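Local atomic coordinates of extracellular ligand-binding receptor (Rhodopseudomonas palustris, PDB entry 4EYO), a protein that binds 4'-hydroxycinnamic acid between its two lobes and probably serves as the periplasmic solute receptor of a transport system for this and perhaps related aromatic acids. Residues P80-V85 / A100-T105. Residues are numbered along the deposited sequence; the frame is centred on the assembly and turned at random.
Sequences PPTVAV and APLPVT. With HC4 (4'-hydroxycinnamic acid), chain B.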
loop_
_atom_site.group_PDB
_atom_site.type_symbol
_atom_site.label_atom_id
_atom_site.label_comp_id
_atom_site.label_asym_id
_atom_site.label_seq_id
_atom_site.Cartn_x
_atom_site.Cartn_y
_atom_site.Cartn_z
ATOM N N PRO A 80 -7.435 2.787 7.844
ATOM C CA PRO A 80 -7.879 3.318 9.157
ATOM C C PRO A 80 -6.861 3.140 10.332
ATOM O O PRO A 80 -6.573 4.130 11.069
ATOM C CB PRO A 80 -9.223 2.596 9.394
ATOM C CG PRO A 80 -9.733 2.338 7.985
ATOM C CD PRO A 80 -8.493 2.007 7.168
ATOM N N PRO A 81 -6.286 1.923 10.505
ATOM C CA PRO A 81 -5.300 1.806 11.586
ATOM C C PRO A 81 -3.986 2.552 11.280
ATOM O O PRO A 81 -3.289 2.946 12.203
ATOM C CB PRO A 81 -5.069 0.286 11.694
ATOM C CG PRO A 81 -5.412 -0.237 10.364
ATOM C CD PRO A 81 -6.596 0.601 9.934
ATOM N N THR A 82 -3.669 2.761 10.005
ATOM C CA THR A 82 -2.480 3.559 9.640
ATOM C C THR A 82 -2.640 5.011 10.049
ATOM O O THR A 82 -1.706 5.626 10.583
ATOM C CB THR A 82 -2.183 3.439 8.140
ATOM O OG1 THR A 82 -1.996 2.060 7.880
ATOM C CG2 THR A 82 -0.878 4.138 7.780
ATOM N N VAL A 83 -3.834 5.554 9.856
ATOM C CA VAL A 83 -4.094 6.892 10.359
ATOM C C VAL A 83 -3.848 6.934 11.889
ATOM O O VAL A 83 -3.253 7.892 12.416
ATOM C CB VAL A 83 -5.539 7.316 10.027
ATOM C CG1 VAL A 83 -5.961 8.544 10.812
ATOM C CG2 VAL A 83 -5.722 7.530 8.513
ATOM N N ALA A 84 -4.322 5.908 12.601
ATOM C CA ALA A 84 -4.179 5.887 14.062
ATOM C C ALA A 84 -2.701 5.871 14.451
ATOM O O ALA A 84 -2.269 6.623 15.331
ATOM C CB ALA A 84 -4.942 4.698 14.665
ATOM N N VAL A 85 -1.922 5.022 13.779
ATOM C CA VAL A 85 -0.491 4.930 14.036
ATOM C C VAL A 85 0.226 6.276 13.787
ATOM O O VAL A 85 1.041 6.696 14.605
ATOM C CB VAL A 85 0.173 3.777 13.242
ATOM C CG1 VAL A 85 1.692 3.798 13.430
ATOM C CG2 VAL A 85 -0.396 2.388 13.631
ATOM N N ALA A 100 0.324 1.437 4.490
ATOM C CA ALA A 100 -0.968 1.583 3.776
ATOM C C ALA A 100 -1.077 3.051 3.389
ATOM O O ALA A 100 -0.432 3.885 4.031
ATOM C CB ALA A 100 -2.149 1.178 4.692
ATOM N N PRO A 101 -1.908 3.401 2.376
ATOM C CA PRO A 101 -2.081 4.824 2.049
ATOM C C PRO A 101 -2.646 5.581 3.273
ATOM O O PRO A 101 -3.331 4.990 4.130
ATOM C CB PRO A 101 -3.080 4.795 0.878
ATOM C CG PRO A 101 -2.996 3.400 0.332
ATOM C CD PRO A 101 -2.793 2.556 1.556
ATOM N N LEU A 102 -2.341 6.864 3.364
ATOM C CA LEU A 102 -2.612 7.679 4.549
ATOM C C LEU A 102 -3.002 9.068 3.976
ATOM O O LEU A 102 -2.224 9.619 3.177
ATOM C CB LEU A 102 -1.268 7.746 5.353
ATOM C CG LEU A 102 -1.102 8.684 6.521
ATOM C CD1 LEU A 102 -1.961 8.292 7.712
ATOM C CD2 LEU A 102 0.363 8.725 6.945
ATOM N N PRO A 103 -4.199 9.624 4.331
ATOM C CA PRO A 103 -4.346 11.062 4.035
ATOM C C PRO A 103 -3.335 11.854 4.891
ATOM O O PRO A 103 -3.465 11.916 6.119
ATOM C CB PRO A 103 -5.789 11.403 4.467
ATOM C CG PRO A 103 -6.274 10.232 5.277
ATOM C CD PRO A 103 -5.403 9.046 4.967
ATOM N N VAL A 104 -2.322 12.425 4.262
ATOM C CA VAL A 104 -1.245 13.070 5.016
ATOM C C VAL A 104 -1.584 14.552 5.222
ATOM O O VAL A 104 -1.394 15.364 4.344
ATOM C CB VAL A 104 0.133 12.859 4.319
ATOM C CG1 VAL A 104 1.264 13.464 5.131
ATOM C CG2 VAL A 104 0.426 11.369 4.148
ATOM N N THR A 105 -2.117 14.892 6.389
ATOM C CA THR A 105 -2.527 16.271 6.726
ATOM C C THR A 105 -1.330 16.977 7.368
ATOM O O THR A 105 -0.323 16.318 7.672
ATOM C CB THR A 105 -3.672 16.233 7.739
ATOM O OG1 THR A 105 -3.288 15.402 8.850
ATOM C CG2 THR A 105 -4.957 15.686 7.110
HETATM C C1 HC4 B . -6.983 -0.194 2.524
HETATM O O1 HC4 B . -7.687 -1.232 2.494
HETATM O O2 HC4 B . -7.221 0.758 3.319
HETATM C C2 HC4 B . -5.843 -0.038 1.605
HETATM C C3 HC4 B . -4.902 -0.979 1.417
HETATM C "C1'" HC4 B . -3.744 -0.725 0.500
HETATM C "C2'" HC4 B . -2.510 -1.280 0.886
HETATM C "C3'" HC4 B . -1.358 -1.146 0.110
HETATM C "C4'" HC4 B . -1.467 -0.455 -1.099
HETATM C "C5'" HC4 B . -2.689 0.119 -1.507
HETATM C "C6'" HC4 B . -3.846 -0.035 -0.718
HETATM O "O4'" HC4 B . -0.337 -0.315 -1.853
#
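Thr82 and Val83, near the start of helix 79-92, pack against the loop that leaves strand 96-98, a helix-on-loop contact in one of the two alpha/beta lobes of a periplasmic binding protein, beside the ligand cleft. Thr82 drops its side chain onto Ala100: OG1 sits 3.3 Å from Ala100 CB, a close van der Waals approach, while CG2 lies 3.8 Å from Ala100 O, a buried carbonyl oxygen that finds no polar partner. Leu102 sends CD1 up against the helix backbone, 3.7 Å from Val83 CA and also touching the backbone O of Thr82. Its CB does not aim at the helix; CG, anti to the backbone N (chi1 170°), carries CD1 out to Val83. Val83 CG2 touches both Leu102 CD1 and Pro103 CD, each at 3.9 Å, resting over the place where the two meet. The valine side chain runs roughly perpendicular to that of Pro103.

Farther out, hydrogen bonds to Val78 O and from Ser76 N hold Thr82 OG1 in place over Ala100 CB. Thr79 OG1 is hydrogen-bonded to Pro101 O, tying the start of the helix to the loop, and Thr79 N is hydrogen-bonded to the 4'-hydroxycinnamic acid. The same loop thus serves both neighbours: Ala100, Leu102 and Pro103 meet the helix, while the ring of Pro101 points away from it toward the ligand. There Pro101 CD packs 3.6 Å from C1' of the hydroxycinnamic acid, and Pro101 CG lies 3.7 Å from its C6'.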